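Local coordinates for protein lactose Operon Repressor (Escherichia coli, PDB 1JYE) that probably represses transcription of the lactose operon by binding its operator DNA, at residues Ser97-Ser102 against Ile124-Asp129; Ser102-Cys107 against Asp130-Ala135. The protein carries 1 engineered substitution. All coordinates share one frame; numbering follows the deposited sequence.

Contact 1: residues Ser97-Ser102 against Ile124-Asp129; sequences SMVERS and INYPLD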
ATOM      1  N   SER A  97      -3.724   8.510 -14.617  1.00 18.57           N
ATOM      2  CA  SER A  97      -2.773   9.612 -14.559  1.00 19.83           C
ATOM      3  C   SER A  97      -2.554   9.962 -13.091  1.00 21.21           C
ATOM      4  O   SER A  97      -3.512  10.234 -12.363  1.00 19.82           O
ATOM      5  CB  SER A  97      -3.318  10.830 -15.313  1.00 19.49           C
ATOM      6  OG  SER A  97      -2.423  11.928 -15.224  1.00 22.44           O
ATOM      7  N   MET A  98      -1.300   9.939 -12.653  1.00 20.50           N
ATOM      8  CA  MET A  98      -0.982  10.252 -11.266  1.00 23.54           C
ATOM      9  C   MET A  98      -0.616  11.729 -11.187  1.00 27.23           C
ATOM     10  O   MET A  98       0.319  12.184 -11.844  1.00 27.25           O
ATOM     11  CB  MET A  98       0.175   9.371 -10.783  1.00 23.91           C
ATOM     12  CG  MET A  98       0.087   8.974  -9.313  1.00 23.39           C
ATOM     13  SD  MET A  98       1.233   7.629  -8.879  1.00 22.03           S
ATOM     14  CE  MET A  98       2.751   8.545  -8.735  1.00 21.97           C
ATOM     15  N   VAL A  99      -1.361  12.475 -10.380  1.00 29.46           N
ATOM     16  CA  VAL A  99      -1.146  13.910 -10.245  1.00 34.49           C
ATOM     17  C   VAL A  99       0.191  14.307  -9.635  1.00 38.61           C
ATOM     18  O   VAL A  99       0.607  13.772  -8.608  1.00 39.19           O
ATOM     19  CB  VAL A  99      -2.285  14.554  -9.428  1.00 33.56           C
ATOM     20  CG1 VAL A  99      -2.080  16.063  -9.339  1.00 33.98           C
ATOM     21  CG2 VAL A  99      -3.619  14.242 -10.083  1.00 33.87           C
ATOM     22  N   GLU A 100       0.851  15.266 -10.282  1.00 43.06           N
ATOM     23  CA  GLU A 100       2.147  15.771  -9.843  1.00 47.51           C
ATOM     24  C   GLU A 100       2.107  16.263  -8.397  1.00 49.08           C
ATOM     25  O   GLU A 100       3.117  16.715  -7.859  1.00 50.20           O
ATOM     26  CB  GLU A 100       2.601  16.907 -10.763  1.00 49.54           C
ATOM     27  CG  GLU A 100       2.704  16.507 -12.229  1.00 52.13           C
ATOM     28  CD  GLU A 100       3.184  17.641 -13.116  1.00 53.31           C
ATOM     29  OE1 GLU A 100       2.499  18.684 -13.178  1.00 54.90           O
ATOM     30  OE2 GLU A 100       4.247  17.486 -13.753  1.00 54.34           O
ATOM     31  N   ARG A 101       0.931  16.177  -7.783  1.00 51.10           N
ATOM     32  CA  ARG A 101       0.737  16.585  -6.396  1.00 51.91           C
ATOM     33  C   ARG A 101       0.728  18.094  -6.182  1.00 51.21           C
ATOM     34  O   ARG A 101       1.359  18.848  -6.924  1.00 51.25           O
ATOM     35  CB  ARG A 101       1.817  15.962  -5.505  1.00 53.40           C
ATOM     36  CG  ARG A 101       1.845  14.445  -5.521  1.00 56.54           C
ATOM     37  CD  ARG A 101       2.952  13.878  -4.633  1.00 58.41           C
ATOM     38  NE  ARG A 101       2.806  14.257  -3.228  1.00 59.92           N
ATOM     39  CZ  ARG A 101       3.225  15.409  -2.709  1.00 60.39           C
ATOM     40  NH1 ARG A 101       3.825  16.311  -3.475  1.00 61.09           N
ATOM     41  NH2 ARG A 101       3.041  15.660  -1.421  1.00 60.66           N
ATOM     42  N   SER A 102      -0.001  18.515  -5.154  1.00 49.97           N
ATOM     43  CA  SER A 102      -0.115  19.918  -4.778  1.00 48.39           C
ATOM     44  C   SER A 102      -0.616  20.851  -5.874  1.00 46.59           C
ATOM     45  O   SER A 102       0.117  21.178  -6.810  1.00 47.06           O
ATOM     46  CB  SER A 102       1.234  20.428  -4.264  1.00 49.21           C
ATOM     47  OG  SER A 102       1.657  19.699  -3.125  1.00 50.92           O
ATOM     48  N   ILE A 124     -12.070  11.330 -10.451  1.00 13.66           N
ATOM     49  CA  ILE A 124     -11.060  12.193  -9.847  1.00 14.60           C
ATOM     50  C   ILE A 124     -10.805  11.755  -8.406  1.00 14.41           C
ATOM     51  O   ILE A 124     -11.571  12.082  -7.492  1.00 14.78           O
ATOM     52  CB  ILE A 124     -11.518  13.672  -9.860  1.00 15.03           C
ATOM     53  CG1 ILE A 124     -12.001  14.066 -11.263  1.00 17.42           C
ATOM     54  CG2 ILE A 124     -10.369  14.576  -9.432  1.00 16.15           C
ATOM     55  CD1 ILE A 124     -10.937  13.979 -12.343  1.00 19.56           C
ATOM     56  N   ASN A 125      -9.724  11.006  -8.217  1.00 13.94           N
ATOM     57  CA  ASN A 125      -9.337  10.489  -6.908  1.00 14.82           C
ATOM     58  C   ASN A 125      -8.180  11.337  -6.379  1.00 16.00           C
ATOM     59  O   ASN A 125      -7.090  10.833  -6.110  1.00 14.65           O
ATOM     60  CB  ASN A 125      -8.917   9.023  -7.063  1.00 16.83           C
ATOM     61  CG  ASN A 125      -8.650   8.348  -5.739  1.00 19.61           C
ATOM     62  OD1 ASN A 125      -9.435   8.474  -4.800  1.00 21.22           O
ATOM     63  ND2 ASN A 125      -7.543   7.611  -5.660  1.00 20.56           N
ATOM     64  N   TYR A 126      -8.443  12.631  -6.218  1.00 16.14           N
ATOM     65  CA  TYR A 126      -7.442  13.593  -5.772  1.00 16.45           C
ATOM     66  C   TYR A 126      -8.134  14.622  -4.869  1.00 16.25           C
ATOM     67  O   TYR A 126      -9.223  15.090  -5.188  1.00 16.83           O
ATOM     68  CB  TYR A 126      -6.852  14.275  -7.009  1.00 17.58           C
ATOM     69  CG  TYR A 126      -5.705  15.211  -6.731  1.00 19.05           C
ATOM     70  CD1 TYR A 126      -4.420  14.724  -6.504  1.00 20.55           C
ATOM     71  CD2 TYR A 126      -5.905  16.589  -6.690  1.00 20.34           C
ATOM     72  CE1 TYR A 126      -3.359  15.588  -6.241  1.00 21.33           C
ATOM     73  CE2 TYR A 126      -4.856  17.463  -6.428  1.00 22.70           C
ATOM     74  CZ  TYR A 126      -3.586  16.957  -6.204  1.00 23.49           C
ATOM     75  OH  TYR A 126      -2.548  17.821  -5.943  1.00 25.63           O
ATOM     76  N   PRO A 127      -7.509  14.994  -3.738  1.00 15.94           N
ATOM     77  CA  PRO A 127      -8.116  15.965  -2.816  1.00 15.66           C
ATOM     78  C   PRO A 127      -8.266  17.375  -3.379  1.00 15.27           C
ATOM     79  O   PRO A 127      -7.286  18.010  -3.761  1.00 16.64           O
ATOM     80  CB  PRO A 127      -7.189  15.909  -1.606  1.00 16.03           C
ATOM     81  CG  PRO A 127      -5.854  15.662  -2.234  1.00 17.39           C
ATOM     82  CD  PRO A 127      -6.164  14.603  -3.275  1.00 17.01           C
ATOM     83  N   LEU A 128      -9.501  17.867  -3.415  1.00 14.30           N
ATOM     84  CA  LEU A 128      -9.776  19.198  -3.953  1.00 15.18           C
ATOM     85  C   LEU A 128     -10.780  19.954  -3.093  1.00 15.46           C
ATOM     86  O   LEU A 128     -11.786  19.383  -2.678  1.00 15.74           O
ATOM     87  CB  LEU A 128     -10.341  19.074  -5.370  1.00 14.42           C
ATOM     88  CG  LEU A 128      -9.402  18.529  -6.445  1.00 15.61           C
ATOM     89  CD1 LEU A 128     -10.207  18.034  -7.634  1.00 15.24           C
ATOM     90  CD2 LEU A 128      -8.419  19.622  -6.861  1.00 16.07           C
ATOM     91  N   ASP A 129     -10.520  21.230  -2.823  1.00 17.00           N
ATOM     92  CA  ASP A 129     -11.475  21.992  -2.030  1.00 18.19           C
ATOM     93  C   ASP A 129     -12.648  22.373  -2.931  1.00 19.73           C
ATOM     94  O   ASP A 129     -12.648  22.049  -4.119  1.00 19.19           O
ATOM     95  CB  ASP A 129     -10.825  23.229  -1.378  1.00 19.65           C
ATOM     96  CG  ASP A 129     -10.457  24.322  -2.371  1.00 22.18           C
ATOM     97  OD1 ASP A 129     -10.812  24.234  -3.562  1.00 22.51           O
ATOM     98  OD2 ASP A 129      -9.810  25.299  -1.932  1.00 23.39           O
TER
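Tyr126 swings its ring toward Val99 with CG anti to the backbone N (chi1 -175°). Val99 has CG1 in the matching position (chi1 -178°), which sets that methyl against the ring. They lie at the C-terminal ends of parallel strands 93-98 and 122-125, in a Rossmann-like sheet of the periplasmic-binding-protein fold. Strand 63-68 runs between these two, so their loops meet across the end of a middle strand. The side chains cross at about a right angle. Val99 lies over one ring face: CG1 is 3.4 Å from Tyr126 CE1. The second methyl, CG2, makes an off-centre CH-pi contact, 4.2 Å from the Tyr126 ring centroid and 30° off its normal. Pro127 CD lies over the opposite face, and Leu128 CD2 meets the edge in the ring plane. The ring is thus packed from three directions. Behind Val99, Ala106 of helix 104-115 adds apolar cover. On the strand itself, Met98 packs on the engineered Leu84 of the second subunit. The phenol end reaches the turn at Arg101-Ser102. There Tyr126 OH is 2.8 Å from Ser102 N, but the angle is too poor for a hydrogen bond.

Contact 2: residues Ser102-Cys107 against Asp130-Ala135; sequences SGVEAC and DQDAIA
Val104 packs its CB over the face of the Asp132 carboxylate. This CB is 3.5 Å from Asp132 CG and 3.6 Å from Asp132 OD1. The two side chains cross obliquely, so the branches of the valine meet different parts of the aspartate. Val104 CG1 stays by the carboxylate, 3.6 Å from Asp132 OD1. Val104 CG2 turns toward the other helix and lies 3.7 Å from Asp132 CB. The valine torsion explains this split: at chi1 56° CG1 sits between the backbone N and the carbonyl carbon, while CG2 is anti to the N. From there CG2 also approaches Ala135 CB at 4.3 Å, one helical turn further on. Val136 continues the apolar side of the contact, touching both Val104 and Cys107.

No direct hydrogen bond joins the two segments. Instead, a water bridges them. It donates to Asp132 OD2 at 2.8 Å and accepts a weak bond from Val104 N at 3.0 Å. Val104 opens helix 104-115, and Gly103 is its N-cap. The backbone angles of Gly103 would press a side chain against the preceding carbonyl, which calls for glycine. An aspartate close to this helix start would probably be favoured in its charged form. Glu105 brings a like charge, but its OE2 stays 6.8 Å from Asp132 OD1. The second helix has its own cap, because Asp129 OD1 accepts a hydrogen bond from Asp132 N.

The contact is thus surface packing between the first turns of helices 104-115 and 130-139. Each of these helices follows a parallel strand and leads to the next, the beta-alpha-beta arrangement of a Rossmann-like sheet.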
ATOM      1  N   SER A 102      -0.001  18.515  -5.154  1.00 49.97           N
ATOM      2  CA  SER A 102      -0.115  19.918  -4.778  1.00 48.39           C
ATOM      3  C   SER A 102      -0.616  20.851  -5.874  1.00 46.59           C
ATOM      4  O   SER A 102       0.117  21.178  -6.810  1.00 47.06           O
ATOM      5  CB  SER A 102       1.234  20.428  -4.264  1.00 49.21           C
ATOM      6  OG  SER A 102       1.657  19.699  -3.125  1.00 50.92           O
ATOM      7  N   GLY A 103      -1.869  21.280  -5.755  1.00 43.84           N
ATOM      8  CA  GLY A 103      -2.414  22.207  -6.728  1.00 40.40           C
ATOM      9  C   GLY A 103      -3.523  21.742  -7.649  1.00 37.03           C
ATOM     10  O   GLY A 103      -3.534  20.610  -8.136  1.00 35.59           O
ATOM     11  N   VAL A 104      -4.462  22.651  -7.894  1.00 33.50           N
ATOM     12  CA  VAL A 104      -5.587  22.389  -8.774  1.00 30.14           C
ATOM     13  C   VAL A 104      -5.084  22.375 -10.217  1.00 28.78           C
ATOM     14  O   VAL A 104      -5.647  21.698 -11.074  1.00 27.00           O
ATOM     15  CB  VAL A 104      -6.672  23.479  -8.613  1.00 30.20           C
ATOM     16  CG1 VAL A 104      -6.069  24.853  -8.875  1.00 30.05           C
ATOM     17  CG2 VAL A 104      -7.830  23.212  -9.561  1.00 28.96           C
ATOM     18  N   GLU A 105      -4.014  23.122 -10.479  1.00 28.32           N
ATOM     19  CA  GLU A 105      -3.448  23.182 -11.823  1.00 27.82           C
ATOM     20  C   GLU A 105      -2.871  21.832 -12.234  1.00 26.09           C
ATOM     21  O   GLU A 105      -2.995  21.423 -13.386  1.00 25.70           O
ATOM     22  CB  GLU A 105      -2.354  24.250 -11.899  1.00 30.38           C
ATOM     23  CG  GLU A 105      -2.856  25.670 -11.697  1.00 33.87           C
ATOM     24  CD  GLU A 105      -4.014  26.011 -12.612  1.00 36.37           C
ATOM     25  OE1 GLU A 105      -3.925  25.711 -13.820  1.00 37.86           O
ATOM     26  OE2 GLU A 105      -5.012  26.584 -12.125  1.00 38.81           O
ATOM     27  N   ALA A 106      -2.237  21.148 -11.288  1.00 25.15           N
ATOM     28  CA  ALA A 106      -1.650  19.841 -11.556  1.00 23.61           C
ATOM     29  C   ALA A 106      -2.757  18.851 -11.903  1.00 23.24           C
ATOM     30  O   ALA A 106      -2.593  18.001 -12.779  1.00 21.49           O
ATOM     31  CB  ALA A 106      -0.873  19.355 -10.338  1.00 24.61           C
ATOM     32  N   CYS A 107      -3.890  18.969 -11.215  1.00 21.43           N
ATOM     33  CA  CYS A 107      -5.016  18.076 -11.461  1.00 21.37           C
ATOM     34  C   CYS A 107      -5.657  18.405 -12.805  1.00 21.84           C
ATOM     35  O   CYS A 107      -6.060  17.508 -13.542  1.00 21.84           O
ATOM     36  CB  CYS A 107      -6.052  18.199 -10.339  1.00 21.38           C
ATOM     37  SG  CYS A 107      -7.275  16.863 -10.327  1.00 21.53           S
ATOM     38  N   ASP A 130     -13.648  23.044  -2.371  1.00 19.47           N
ATOM     39  CA  ASP A 130     -14.838  23.409  -3.134  1.00 22.54           C
ATOM     40  C   ASP A 130     -14.571  24.085  -4.475  1.00 22.09           C
ATOM     41  O   ASP A 130     -14.959  23.567  -5.525  1.00 22.12           O
ATOM     42  CB  ASP A 130     -15.754  24.290  -2.279  1.00 24.19           C
ATOM     43  CG  ASP A 130     -17.119  24.503  -2.912  1.00 28.86           C
ATOM     44  OD1 ASP A 130     -17.295  25.494  -3.655  1.00 31.02           O
ATOM     45  OD2 ASP A 130     -18.019  23.671  -2.672  1.00 31.27           O
ATOM     46  N   GLN A 131     -13.909  25.235  -4.444  1.00 22.06           N
ATOM     47  CA  GLN A 131     -13.618  25.974  -5.667  1.00 23.03           C
ATOM     48  C   GLN A 131     -12.744  25.226  -6.669  1.00 21.59           C
ATOM     49  O   GLN A 131     -12.991  25.288  -7.874  1.00 20.89           O
ATOM     50  CB  GLN A 131     -12.988  27.324  -5.322  1.00 26.50           C
ATOM     51  CG  GLN A 131     -14.011  28.417  -5.042  1.00 32.47           C
ATOM     52  CD  GLN A 131     -15.110  27.973  -4.096  1.00 35.19           C
ATOM     53  OE1 GLN A 131     -14.866  27.711  -2.918  1.00 38.90           O
ATOM     54  NE2 GLN A 131     -16.332  27.884  -4.611  1.00 36.33           N
ATOM     55  N   ASP A 132     -11.730  24.518  -6.181  1.00 21.04           N
ATOM     56  CA  ASP A 132     -10.852  23.774  -7.076  1.00 20.21           C
ATOM     57  C   ASP A 132     -11.570  22.597  -7.734  1.00 19.56           C
ATOM     58  O   ASP A 132     -11.320  22.289  -8.901  1.00 17.96           O
ATOM     59  CB  ASP A 132      -9.605  23.279  -6.333  1.00 21.03           C
ATOM     60  CG  ASP A 132      -8.664  24.410  -5.950  1.00 23.10           C
ATOM     61  OD1 ASP A 132      -8.760  25.500  -6.559  1.00 24.04           O
ATOM     62  OD2 ASP A 132      -7.817  24.207  -5.054  1.00 21.59           O
ATOM     63  N   ALA A 133     -12.457  21.936  -6.993  1.00 18.16           N
ATOM     64  CA  ALA A 133     -13.194  20.805  -7.554  1.00 18.11           C
ATOM     65  C   ALA A 133     -14.111  21.310  -8.665  1.00 18.54           C
ATOM     66  O   ALA A 133     -14.245  20.677  -9.715  1.00 18.35           O
ATOM     67  CB  ALA A 133     -14.009  20.106  -6.464  1.00 18.65           C
ATOM     68  N   ILE A 134     -14.745  22.454  -8.431  1.00 18.87           N
ATOM     69  CA  ILE A 134     -15.629  23.035  -9.436  1.00 19.54           C
ATOM     70  C   ILE A 134     -14.805  23.384 -10.674  1.00 19.53           C
ATOM     71  O   ILE A 134     -15.247  23.181 -11.806  1.00 20.91           O
ATOM     72  CB  ILE A 134     -16.328  24.298  -8.891  1.00 20.21           C
ATOM     73  CG1 ILE A 134     -17.359  23.893  -7.831  1.00 20.66           C
ATOM     74  CG2 ILE A 134     -17.000  25.065 -10.033  1.00 20.57           C
ATOM     75  CD1 ILE A 134     -17.990  25.066  -7.098  1.00 24.43           C
ATOM     76  N   ALA A 135     -13.595  23.888 -10.451  1.00 20.53           N
ATOM     77  CA  ALA A 135     -12.703  24.256 -11.545  1.00 20.82           C
ATOM     78  C   ALA A 135     -12.296  23.021 -12.348  1.00 20.83           C
ATOM     79  O   ALA A 135     -12.257  23.052 -13.581  1.00 20.25           O
ATOM     80  CB  ALA A 135     -11.470  24.959 -10.996  1.00 20.06           C
TER
HETATM   81  O   HOH W   1      -5.048  24.206  -5.418  1.00 33.81           O

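Overall arrangement
Contacts 1 and 2 are neighbours, with centres about 8 Å apart, and they share Ser102. Their segments alternate along the chain: strand 93-98 leads through its loop into helix 104-115, and strand 122-125 leads into helix 130-139. Contact 1 joins the two loops, and contact 2 joins the helix starts that follow. The first turn of helix 104-115 packs against contact 1. Ala106 CB lies 3.6 Å from Val99 CG1, and Cys107 SG lies 3.9 Å from Tyr126 CD2. Tyr126 OH also packs 3.5 Å from Gly103 N. Contact 1 is the more buried; contact 2 is at the surface, further from the centre of the chain. Contact 1 reaches the second subunit through Met98, whereas no other chain of the assembly touches contact 2.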